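Local coordinates for protein carboxylesterase YbfK (PDB 4CCY) that hydrolyses carboxylic esters to an alcohol and a carboxylate, as a carboxylesterase of the alpha/beta hydrolase superfamily, at residues S153-E156 and S160-P163; Q19-S24 and K92-P97; E109-V114 and V136-R141; H273-S276 and Y282-Q285. All coordinates share one frame; numbering follows the deposited sequence.

Overall arrangement
Contact 2 comes first along the chain, joining the N-terminal helix 12-24 to the loop before strand 96-97. Contact 3 follows, between helices 104-118 and 130-141, then contact 1 in the loops around strand 156-157, and finally contact 4, where helices 275-278 and 280-290 meet. Contacts 1 and 4 touch: Ser153 OG lies 2.7 Å from His273 O, probably a hydrogen bond, and Ser129, Glu244 and His273, the charge relay by similarity, lie close to that junction. Contacts 3 and 4 lie on opposite sides of the chain's centre, their own centres 23 Å apart. Contacts 2 and 3 lie away from the annotated sites and belong to the scaffold.

Contact 1. Residues S153-E156 and S160-P163; sequences SPAE and SFHP
Phe161 N donates to Glu156 OE2 over 2.8 Å, with an N-H...O angle of 164°, and this nearly straight bond ties the two loops. OE2 accepts the N-H on its anti side, with the donor 17° out of the carboxylate plane. Ser160 leans on the same oxygen through carbon alone, its CA 3.4 Å from Glu156 OE2.

The chain that delivers this carboxylate is also a packing surface. With CG set beside the backbone N (chi1 -72°) and the rest extended, Glu156 runs across the Phe161 ring at about a right angle. Its CG sits over the centre of one face, 3.5 Å from the centroid of the Phe161 ring, a clear CH-pi contact. One residue thus grips the backbone of Phe161 with its tip and covers the ring with its stem, and the carboxylate remains tilted against the ring. The far end of the ring reaches back to the other loop, with Phe161 CZ 3.9 Å from Ala155 CA and 4.0 Å from Ala155 CB.

Pro221 and Tyr166 touch both Glu156 and Phe161. On the catalytic side, the Ala155 backbone is hydrogen-bonded to that of Ser129, and Pro154 O accepts from Tyr247 OH; Tyr247 is one of the residues of a sodium site. The loop that follows strand 146-152 of the alpha/beta hydrolase sheet is thereby pinned to the segment leading into helix 164-170, beside the nucleophile elbow, where Ser129 is the probable nucleophile.

Contact 2. Residues Q19-S24 and K92-P97; sequences QAYDQS and KNKSIP
Lys94 reaches from its loop over Tyr21 to Asp22, and its side chain can be followed step by step. CB points toward the N-terminal helix. CG makes the first close touch, 3.5 Å from Tyr21 CE2 and 3.7 Å from Tyr21 CD2. The chain then runs on nearly extended along the CE2-CD2 side of the ring, and CE arrives over one face, 4.0 Å from the centroid of the Tyr21 ring and displaced toward the rim, in a CH-pi contact. A bend at the last torsion (chi4 -147°) turns the ammonium past the aromatic ring to the next residue of the helix. There Lys94 NZ forms a salt bridge with Asp22 OD1 at 2.7 Å, meeting the syn lone pair. The aliphatic part of the lysine therefore packs on the ring while its charge is met beyond it; any cation-pi attraction to Tyr21 is weak at this length.

At the edge of the same ring lies Asn93, with CA 3.9 Å from Tyr21 CE2. The phenol's own polar end bonds to Asp87 OD2, which also accepts from Lys94 N. Asn93 ND2 donates to Ile88 O, and Asn93 OD1 accepts from Ser95 N at 2.9 Å. That last bond makes an Asx turn, set in the loop between strands 82-86 and 96-97 of the alpha/beta hydrolase core, against which the N-terminal helix is docked.

Contact 3. Residues E109-V114 and V136-R141; sequences EWMKDV and VNFLLR
Met111 lies across the Phe138 ring at about a right angle, and these two side chains form the tight part of the contact. Met111 CG stands over the centre of one face, 3.7 Å from the centroid of the Phe138 ring and 12° off its normal, while Met111 CB presses on the rim at 3.7 Å from Phe138 CD1. Bends at chi2 and chi3 (52° and 45°) then carry the sulfur farther from the ring. Met111 SD ends 5.3 Å from the Phe138 centroid, still above the face, a Met-aromatic contact at a distance, and the terminal methyl passes on to the face of Trp110 one residue back. No hydrogen bond crosses here directly; the fit is one of carbon on carbon.

Toward Lys112 the packing slackens. Its CG is 4.1 Å from Phe138 CE1, and from there the chain leaves the ring, extended, for a polar rim. Lys112 NZ donates to a water 2.9 Å away, which in turn donates to Arg141 O, so the helices are bridged on this side by solvent. A weak salt bridge to Glu109 OE2 gives the ammonium a second partner. On the facing helix, the extended Arg141 side chain has its NE 3.1 Å from Asn137 OD1, one turn back, and touches Arg104, Ala105 and Ala108 of helix 104-118.

Helix 130-141 is the link of a beta-alpha-beta crossover between the parallel strands 123-128 and 146-152. Phe138 rests on Val146 of the second strand and meets Phe115 of helix 104-118, so its ring fills the seam between the two helices and the sheet.

Contact 4. Residues H273-S276 and Y282-Q285; sequences HLLS and YVNQ
The flat group where Leu275 and Ser276 meet Val283 is the peptide between the first two, since no aromatic ring spans this contact. Val283 CG2 stands above the plane of that peptide on one side, near its oxygen end, 3.6 Å from Leu275 O. The same methyl also packs on the leucine side chain, 3.7 Å from Leu275 CG and 3.9 Å from Leu275 CD1. While CG2 serves chiefly Leu275, it also approaches Ser276 CA; the other branch, CG1, anti to the backbone nitrogen (chi1 171°), lies 4.2 Å from both Ser276 CA and Ser276 CB. The leucine and valine side chains pass at a slant, and the contact is van der Waals throughout, with no hydrogen bond between the segments.

Just upstream, Leu274 is the centre of an inverse gamma turn and the N-cap of the helix that starts at Leu275; the Leu275 N to His273 O bond that closes the turn is weak. The turn lies next to the imidazole of His273, whose ND1 is bonded to Glu244 OE1 and NE2 to Ser129 OG, the charge relay expected by similarity.

Leu275 and Val283 both rest on Ile152 of strand 146-152, and Leu275 also reaches Met239 of strand 236-241. Helices 275-278 and 280-290 are therefore folded against each other over the central sheet, directly after the loop that carries the histidine.

Contact 1. Residues S153-E156 and S160-P163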
loop_
_atom_site.group_PDB
_atom_site.type_symbol
_atom_site.label_atom_id
_atom_site.label_comp_id
_atom_site.label_asym_id
_atom_site.label_seq_id
_atom_site.Cartn_x
_atom_site.Cartn_y
_atom_site.Cartn_z
ATOM N N SER A 153 -3.580 6.623 4.545
ATOM C CA SER A 153 -3.847 7.441 3.357
ATOM C C SER A 153 -4.469 6.632 2.218
ATOM O O SER A 153 -3.926 6.603 1.102
ATOM C CB SER A 153 -2.560 8.125 2.884
ATOM O OG SER A 153 -1.989 8.870 3.950
ATOM N N PRO A 154 -5.614 5.977 2.493
ATOM C CA PRO A 154 -6.163 5.027 1.516
ATOM C C PRO A 154 -6.557 5.704 0.196
ATOM O O PRO A 154 -6.904 6.904 0.167
ATOM C CB PRO A 154 -7.379 4.424 2.240
ATOM C CG PRO A 154 -7.748 5.433 3.285
ATOM C CD PRO A 154 -6.457 6.084 3.702
ATOM N N ALA A 155 -6.420 4.949 -0.890
ATOM C CA ALA A 155 -6.843 5.394 -2.215
ATOM C C ALA A 155 -8.373 5.278 -2.257
ATOM O O ALA A 155 -8.915 4.172 -2.407
ATOM C CB ALA A 155 -6.195 4.529 -3.294
ATOM N N GLU A 156 -9.054 6.414 -2.091
ATOM C CA GLU A 156 -10.505 6.449 -1.855
ATOM C C GLU A 156 -10.889 5.582 -0.663
ATOM O O GLU A 156 -10.388 5.803 0.443
ATOM C CB GLU A 156 -11.297 6.080 -3.115
ATOM C CG GLU A 156 -11.254 7.169 -4.168
ATOM C CD GLU A 156 -12.396 7.098 -5.156
ATOM O OE1 GLU A 156 -12.915 5.987 -5.400
ATOM O OE2 GLU A 156 -12.769 8.161 -5.694
ATOM N N SER A 160 -14.620 9.951 -1.937
ATOM C CA SER A 160 -14.251 10.107 -3.359
ATOM C C SER A 160 -13.011 10.973 -3.554
ATOM O O SER A 160 -12.780 11.905 -2.780
ATOM C CB SER A 160 -15.397 10.763 -4.133
ATOM O OG SER A 160 -16.553 9.961 -4.092
ATOM N N PHE A 161 -12.233 10.678 -4.597
ATOM C CA PHE A 161 -11.072 11.500 -4.979
ATOM C C PHE A 161 -11.534 12.877 -5.415
ATOM O O PHE A 161 -12.673 13.031 -5.879
ATOM C CB PHE A 161 -10.349 10.899 -6.184
ATOM C CG PHE A 161 -9.414 9.766 -5.864
ATOM C CD1 PHE A 161 -8.593 9.799 -4.740
ATOM C CD2 PHE A 161 -9.316 8.678 -6.732
ATOM C CE1 PHE A 161 -7.715 8.750 -4.473
ATOM C CE2 PHE A 161 -8.441 7.628 -6.472
ATOM C CZ PHE A 161 -7.642 7.663 -5.338
ATOM N N HIS A 162 -10.652 13.872 -5.290
ATOM C CA HIS A 162 -10.833 15.121 -6.033
ATOM C C HIS A 162 -10.749 14.756 -7.480
ATOM O O HIS A 162 -9.944 13.901 -7.834
ATOM C CB HIS A 162 -9.728 16.142 -5.722
ATOM C CG HIS A 162 -9.731 16.638 -4.293
ATOM N ND1 HIS A 162 -10.854 17.056 -3.674
ATOM C CD2 HIS A 162 -8.691 16.778 -3.368
ATOM C CE1 HIS A 162 -10.553 17.444 -2.416
ATOM N NE2 HIS A 162 -9.226 17.267 -2.230
ATOM N N PRO A 163 -11.597 15.379 -8.332
ATOM C CA PRO A 163 -11.544 15.255 -9.791
ATOM C C PRO A 163 -10.116 15.339 -10.376
ATOM O O PRO A 163 -9.812 14.616 -11.326
ATOM C CB PRO A 163 -12.389 16.441 -10.256
ATOM C CG PRO A 163 -13.426 16.567 -9.203
ATOM C CD PRO A 163 -12.765 16.175 -7.906
#

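Contact 2. Residues Q19-S24 and K92-P97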
loop_
_atom_site.group_PDB
_atom_site.type_symbol
_atom_site.label_atom_id
_atom_site.label_comp_id
_atom_site.label_asym_id
_atom_site.label_seq_id
_atom_site.Cartn_x
_atom_site.Cartn_y
_atom_site.Cartn_z
ATOM N N GLN A 19 16.791 -1.998 -12.260
ATOM C CA GLN A 19 18.034 -1.440 -11.740
ATOM C C GLN A 19 17.765 -0.368 -10.682
ATOM O O GLN A 19 18.367 -0.396 -9.612
ATOM C CB GLN A 19 18.934 -0.907 -12.867
ATOM C CG GLN A 19 19.651 -2.004 -13.657
ATOM C CD GLN A 19 20.386 -1.483 -14.887
ATOM O OE1 GLN A 19 20.332 -0.293 -15.205
ATOM N NE2 GLN A 19 21.084 -2.376 -15.583
ATOM N N ALA A 20 16.849 0.555 -10.971
ATOM C CA ALA A 20 16.483 1.592 -10.009
ATOM C C ALA A 20 15.905 1.011 -8.703
ATOM O O ALA A 20 16.240 1.488 -7.621
ATOM C CB ALA A 20 15.525 2.605 -10.636
ATOM N N TYR A 21 15.034 0.000 -8.823
ATOM C CA TYR A 21 14.464 -0.741 -7.682
ATOM C C TYR A 21 15.575 -1.336 -6.806
ATOM O O TYR A 21 15.558 -1.188 -5.588
ATOM C CB TYR A 21 13.546 -1.865 -8.197
ATOM C CG TYR A 21 12.531 -2.447 -7.214
ATOM C CD1 TYR A 21 12.768 -2.466 -5.828
ATOM C CD2 TYR A 21 11.353 -3.019 -7.678
ATOM C CE1 TYR A 21 11.841 -3.004 -4.946
ATOM C CE2 TYR A 21 10.428 -3.573 -6.803
ATOM C CZ TYR A 21 10.678 -3.561 -5.436
ATOM O OH TYR A 21 9.775 -4.111 -4.563
ATOM N N ASP A 22 16.534 -2.023 -7.425
ATOM C CA ASP A 22 17.661 -2.579 -6.667
ATOM C C ASP A 22 18.463 -1.489 -5.954
ATOM O O ASP A 22 18.888 -1.685 -4.816
ATOM C CB ASP A 22 18.553 -3.442 -7.556
ATOM C CG ASP A 22 17.861 -4.719 -8.010
ATOM O OD1 ASP A 22 16.853 -5.122 -7.376
ATOM O OD2 ASP A 22 18.319 -5.322 -9.001
ATOM N N GLN A 23 18.645 -0.340 -6.607
ATOM C CA GLN A 23 19.269 0.821 -5.954
ATOM C C GLN A 23 18.493 1.200 -4.711
ATOM O O GLN A 23 19.076 1.370 -3.646
ATOM C CB GLN A 23 19.268 2.065 -6.835
ATOM C CG GLN A 23 19.576 1.861 -8.291
ATOM C CD GLN A 23 21.045 1.767 -8.532
ATOM O OE1 GLN A 23 21.690 0.845 -8.050
ATOM N NE2 GLN A 23 21.588 2.719 -9.272
ATOM N N SER A 24 17.173 1.347 -4.868
ATOM C CA SER A 24 16.319 1.819 -3.780
ATOM C C SER A 24 16.442 0.914 -2.572
ATOM O O SER A 24 16.365 1.382 -1.436
ATOM C CB SER A 24 14.862 1.913 -4.227
ATOM O OG SER A 24 14.677 2.991 -5.120
ATOM N N LYS A 92 3.820 -1.263 -10.998
ATOM C CA LYS A 92 5.229 -1.221 -11.401
ATOM C C LYS A 92 6.148 -1.647 -10.249
ATOM O O LYS A 92 6.438 -0.870 -9.327
ATOM C CB LYS A 92 5.607 0.152 -11.956
ATOM C CG LYS A 92 4.832 0.541 -13.201
ATOM C CD LYS A 92 5.383 -0.137 -14.447
ATOM C CE LYS A 92 4.545 0.240 -15.657
ATOM N NZ LYS A 92 4.572 1.700 -15.961
ATOM N N ASN A 93 6.583 -2.907 -10.325
ATOM C CA ASN A 93 7.366 -3.553 -9.282
ATOM C C ASN A 93 7.764 -4.939 -9.798
ATOM O O ASN A 93 7.660 -5.193 -11.008
ATOM C CB ASN A 93 6.579 -3.613 -7.949
ATOM C CG ASN A 93 5.262 -4.370 -8.070
ATOM O OD1 ASN A 93 5.221 -5.503 -8.566
ATOM N ND2 ASN A 93 4.175 -3.755 -7.590
ATOM N N LYS A 94 8.203 -5.824 -8.913
ATOM C CA LYS A 94 8.797 -7.100 -9.340
ATOM C C LYS A 94 7.801 -8.265 -9.468
ATOM O O LYS A 94 8.152 -9.361 -9.940
ATOM C CB LYS A 94 9.944 -7.495 -8.402
ATOM C CG LYS A 94 11.167 -6.592 -8.487
ATOM C CD LYS A 94 12.391 -7.288 -7.908
ATOM C CE LYS A 94 13.504 -6.283 -7.649
ATOM N NZ LYS A 94 14.840 -6.908 -7.852
ATOM N N SER A 95 6.562 -8.051 -9.049
ATOM C CA SER A 95 5.536 -9.066 -9.264
ATOM C C SER A 95 5.230 -9.189 -10.767
ATOM O O SER A 95 5.275 -8.191 -11.497
ATOM C CB SER A 95 4.301 -8.770 -8.406
ATOM O OG SER A 95 4.662 -8.824 -7.026
ATOM N N ILE A 96 4.974 -10.418 -11.226
ATOM C CA ILE A 96 4.853 -10.726 -12.663
ATOM C C ILE A 96 3.440 -11.193 -13.031
ATOM O O ILE A 96 3.084 -12.352 -12.820
ATOM C CB ILE A 96 5.886 -11.798 -13.100
ATOM C CG1 ILE A 96 7.291 -11.424 -12.633
ATOM C CG2 ILE A 96 5.854 -12.014 -14.612
ATOM C CD1 ILE A 96 8.126 -12.630 -12.264
ATOM N N PRO A 97 2.632 -10.293 -13.593
ATOM C CA PRO A 97 1.235 -10.645 -13.845
ATOM C C PRO A 97 1.062 -11.788 -14.858
ATOM O O PRO A 97 1.742 -11.825 -15.877
ATOM C CB PRO A 97 0.629 -9.342 -14.400
ATOM C CG PRO A 97 1.560 -8.248 -13.978
ATOM C CD PRO A 97 2.929 -8.880 -13.910
#

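Contact 3. Residues E109-V114 and V136-R141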
loop_
_atom_site.group_PDB
_atom_site.type_symbol
_atom_site.label_atom_id
_atom_site.label_comp_id
_atom_site.label_asym_id
_atom_site.label_seq_id
_atom_site.Cartn_x
_atom_site.Cartn_y
_atom_site.Cartn_z
ATOM N N GLU A 109 -8.902 -12.704 -3.618
ATOM C CA GLU A 109 -8.404 -14.036 -3.996
ATOM C C GLU A 109 -6.883 -14.054 -4.166
ATOM O O GLU A 109 -6.219 -14.990 -3.710
ATOM C CB GLU A 109 -9.127 -14.600 -5.235
ATOM C CG GLU A 109 -10.581 -15.006 -4.977
ATOM C CD GLU A 109 -10.715 -16.085 -3.904
ATOM O OE1 GLU A 109 -10.048 -17.132 -4.017
ATOM O OE2 GLU A 109 -11.490 -15.900 -2.933
ATOM N N TRP A 110 -6.341 -13.013 -4.801
ATOM C CA TRP A 110 -4.892 -12.827 -4.913
ATOM C C TRP A 110 -4.229 -12.888 -3.548
ATOM O O TRP A 110 -3.265 -13.615 -3.365
ATOM C CB TRP A 110 -4.562 -11.492 -5.599
ATOM C CG TRP A 110 -3.097 -11.106 -5.499
ATOM C CD1 TRP A 110 -1.998 -11.820 -5.965
ATOM C CD2 TRP A 110 -2.530 -9.907 -4.874
ATOM N NE1 TRP A 110 -0.825 -11.157 -5.695
ATOM C CE2 TRP A 110 -1.072 -10.011 -5.027
ATOM C CE3 TRP A 110 -3.061 -8.796 -4.231
ATOM C CZ2 TRP A 110 -0.205 -9.022 -4.557
ATOM C CZ3 TRP A 110 -2.174 -7.819 -3.742
ATOM C CH2 TRP A 110 -0.782 -7.932 -3.904
ATOM N N MET A 111 -4.765 -12.137 -2.581
ATOM C CA MET A 111 -4.185 -12.089 -1.236
ATOM C C MET A 111 -4.308 -13.405 -0.476
ATOM O O MET A 111 -3.396 -13.755 0.277
ATOM C CB MET A 111 -4.750 -10.921 -0.413
ATOM C CG MET A 111 -4.045 -10.648 0.927
ATOM S SD MET A 111 -2.228 -10.439 0.924
ATOM C CE MET A 111 -1.972 -9.345 -0.482
ATOM N N LYS A 112 -5.425 -14.123 -0.654
ATOM C CA LYS A 112 -5.567 -15.470 -0.082
ATOM C C LYS A 112 -4.474 -16.410 -0.590
ATOM O O LYS A 112 -3.895 -17.151 0.198
ATOM C CB LYS A 112 -6.948 -16.078 -0.363
ATOM C CG LYS A 112 -8.070 -15.533 0.500
ATOM C CD LYS A 112 -9.340 -16.350 0.287
ATOM C CE LYS A 112 -10.569 -15.525 0.620
ATOM N NZ LYS A 112 -11.800 -16.321 0.369
ATOM N N ASP A 113 -4.185 -16.359 -1.892
ATOM C CA ASP A 113 -3.093 -17.151 -2.485
ATOM C C ASP A 113 -1.737 -16.776 -1.877
ATOM O O ASP A 113 -0.905 -17.642 -1.617
ATOM C CB ASP A 113 -3.002 -16.933 -4.003
ATOM C CG ASP A 113 -4.120 -17.595 -4.785
ATOM O OD1 ASP A 113 -4.982 -18.285 -4.200
ATOM O OD2 ASP A 113 -4.130 -17.411 -6.030
ATOM N N VAL A 114 -1.503 -15.476 -1.693
ATOM C CA VAL A 114 -0.265 -15.013 -1.053
ATOM C C VAL A 114 -0.162 -15.614 0.355
ATOM O O VAL A 114 0.825 -16.255 0.680
ATOM C CB VAL A 114 -0.137 -13.469 -1.029
ATOM C CG1 VAL A 114 1.054 -13.034 -0.193
ATOM C CG2 VAL A 114 -0.006 -12.909 -2.443
ATOM N N VAL A 136 -8.646 -2.808 3.247
ATOM C CA VAL A 136 -10.059 -2.641 3.585
ATOM C C VAL A 136 -10.886 -3.693 2.849
ATOM O O VAL A 136 -11.738 -4.351 3.451
ATOM C CB VAL A 136 -10.582 -1.233 3.265
ATOM C CG1 VAL A 136 -12.055 -1.107 3.644
ATOM C CG2 VAL A 136 -9.748 -0.182 3.990
ATOM N N ASN A 137 -10.615 -3.869 1.558
ATOM C CA ASN A 137 -11.283 -4.899 0.759
ATOM C C ASN A 137 -11.055 -6.316 1.307
ATOM O O ASN A 137 -11.996 -7.115 1.405
ATOM C CB ASN A 137 -10.836 -4.823 -0.707
ATOM C CG ASN A 137 -11.605 -5.782 -1.594
ATOM O OD1 ASN A 137 -12.811 -5.612 -1.801
ATOM N ND2 ASN A 137 -10.912 -6.800 -2.128
ATOM N N PHE A 138 -9.803 -6.613 1.666
ATOM C CA PHE A 138 -9.446 -7.915 2.254
ATOM C C PHE A 138 -10.130 -8.210 3.597
ATOM O O PHE A 138 -10.695 -9.288 3.777
ATOM C CB PHE A 138 -7.907 -8.086 2.360
ATOM C CG PHE A 138 -7.481 -9.500 2.688
ATOM C CD1 PHE A 138 -7.697 -10.527 1.783
ATOM C CD2 PHE A 138 -6.889 -9.804 3.919
ATOM C CE1 PHE A 138 -7.323 -11.836 2.084
ATOM C CE2 PHE A 138 -6.511 -11.104 4.226
ATOM C CZ PHE A 138 -6.722 -12.122 3.304
ATOM N N LEU A 139 -10.091 -7.269 4.540
ATOM C CA LEU A 139 -10.701 -7.503 5.852
ATOM C C LEU A 139 -12.232 -7.655 5.754
ATOM O O LEU A 139 -12.839 -8.331 6.588
ATOM C CB LEU A 139 -10.304 -6.417 6.869
ATOM C CG LEU A 139 -10.721 -4.970 6.588
ATOM C CD1 LEU A 139 -12.131 -4.694 7.079
ATOM C CD2 LEU A 139 -9.728 -4.001 7.209
ATOM N N LEU A 140 -12.845 -7.036 4.740
ATOM C CA LEU A 140 -14.275 -7.212 4.473
ATOM C C LEU A 140 -14.577 -8.581 3.882
ATOM O O LEU A 140 -15.547 -9.229 4.269
ATOM C CB LEU A 140 -14.796 -6.138 3.514
ATOM C CG LEU A 140 -15.077 -4.726 4.027
ATOM C CD1 LEU A 140 -15.306 -3.786 2.851
ATOM C CD2 LEU A 140 -16.285 -4.711 4.955
ATOM N N ARG A 141 -13.766 -9.012 2.924
ATOM C CA ARG A 141 -14.036 -10.269 2.218
ATOM C C ARG A 141 -13.393 -11.480 2.877
ATOM O O ARG A 141 -13.809 -12.603 2.624
ATOM C CB ARG A 141 -13.553 -10.194 0.772
ATOM C CG ARG A 141 -14.429 -9.347 -0.126
ATOM C CD ARG A 141 -13.725 -9.068 -1.440
ATOM N NE ARG A 141 -14.511 -8.176 -2.284
ATOM C CZ ARG A 141 -15.523 -8.571 -3.057
ATOM N NH1 ARG A 141 -15.885 -9.847 -3.099
ATOM N NH2 ARG A 141 -16.184 -7.681 -3.781
HETATM O O HOH W 1 -13.068 -15.459 2.877
#

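Contact 4. Residues H273-S276 and Y282-Q285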
loop_
_atom_site.group_PDB
_atom_site.type_symbol
_atom_site.label_atom_id
_atom_site.label_comp_id
_atom_site.label_asym_id
_atom_site.label_seq_id
_atom_site.Cartn_x
_atom_site.Cartn_y
_atom_site.Cartn_z
ATOM N N HIS A 273 -0.185 12.986 1.944
ATOM C CA HIS A 273 -0.515 11.622 1.532
ATOM C C HIS A 273 0.490 10.593 1.976
ATOM O O HIS A 273 0.113 9.501 2.428
ATOM C CB HIS A 273 -0.631 11.575 0.006
ATOM C CG HIS A 273 -1.200 10.278 -0.529
ATOM N ND1 HIS A 273 -2.466 9.889 -0.284
ATOM C CD2 HIS A 273 -0.625 9.276 -1.326
ATOM C CE1 HIS A 273 -2.698 8.697 -0.884
ATOM N NE2 HIS A 273 -1.575 8.323 -1.520
ATOM N N LEU A 274 1.778 10.925 1.848
ATOM C CA LEU A 274 2.855 9.953 2.037
ATOM C C LEU A 274 3.281 9.835 3.502
ATOM O O LEU A 274 4.457 9.972 3.847
ATOM C CB LEU A 274 4.040 10.303 1.132
ATOM C CG LEU A 274 3.756 10.291 -0.375
ATOM C CD1 LEU A 274 5.022 10.636 -1.132
ATOM C CD2 LEU A 274 3.179 8.956 -0.856
ATOM N N LEU A 275 2.301 9.531 4.347
ATOM C CA LEU A 275 2.429 9.643 5.794
ATOM C C LEU A 275 3.509 8.746 6.404
ATOM O O LEU A 275 4.213 9.169 7.330
ATOM C CB LEU A 275 1.061 9.406 6.457
ATOM C CG LEU A 275 0.836 9.501 7.972
ATOM C CD1 LEU A 275 1.568 10.682 8.611
ATOM C CD2 LEU A 275 -0.669 9.577 8.256
ATOM N N SER A 276 3.651 7.524 5.903
ATOM C CA SER A 276 4.659 6.619 6.455
ATOM C C SER A 276 6.082 7.070 6.102
ATOM O O SER A 276 7.039 6.722 6.806
ATOM C CB SER A 276 4.419 5.183 5.996
ATOM O OG SER A 276 4.452 5.108 4.583
ATOM N N TYR A 282 6.700 8.843 14.121
ATOM C CA TYR A 282 5.347 8.737 14.662
ATOM C C TYR A 282 4.579 7.499 14.178
ATOM O O TYR A 282 4.041 6.748 15.001
ATOM C CB TYR A 282 4.511 9.993 14.407
ATOM C CG TYR A 282 3.116 9.809 14.962
ATOM C CD1 TYR A 282 2.892 9.775 16.352
ATOM C CD2 TYR A 282 2.035 9.594 14.113
ATOM C CE1 TYR A 282 1.615 9.568 16.866
ATOM C CE2 TYR A 282 0.761 9.384 14.619
ATOM C CZ TYR A 282 0.557 9.373 15.984
ATOM O OH TYR A 282 -0.705 9.161 16.445
ATOM N N VAL A 283 4.523 7.307 12.857
ATOM C CA VAL A 283 3.832 6.163 12.252
ATOM C C VAL A 283 4.407 4.841 12.761
ATOM O O VAL A 283 3.644 3.937 13.100
ATOM C CB VAL A 283 3.830 6.229 10.689
ATOM C CG1 VAL A 283 3.316 4.945 10.050
ATOM C CG2 VAL A 283 2.984 7.386 10.200
ATOM N N ASN A 284 5.737 4.729 12.826
ATOM C CA ASN A 284 6.384 3.508 13.329
ATOM C C ASN A 284 5.836 3.062 14.692
ATOM O O ASN A 284 5.379 1.921 14.850
ATOM C CB ASN A 284 7.913 3.668 13.402
ATOM C CG ASN A 284 8.579 3.640 12.024
ATOM O OD1 ASN A 284 7.921 3.444 11.000
ATOM N ND2 ASN A 284 9.884 3.843 12.000
ATOM N N GLN A 285 5.856 3.979 15.661
ATOM C CA GLN A 285 5.411 3.662 17.016
ATOM C C GLN A 285 3.889 3.500 17.124
ATOM O O GLN A 285 3.413 2.598 17.824
ATOM C CB GLN A 285 5.957 4.674 18.044
ATOM C CG GLN A 285 5.519 4.402 19.490
ATOM C CD GLN A 285 5.912 3.020 19.979
ATOM O OE1 GLN A 285 7.092 2.733 20.149
ATOM N NE2 GLN A 285 4.927 2.155 20.194
#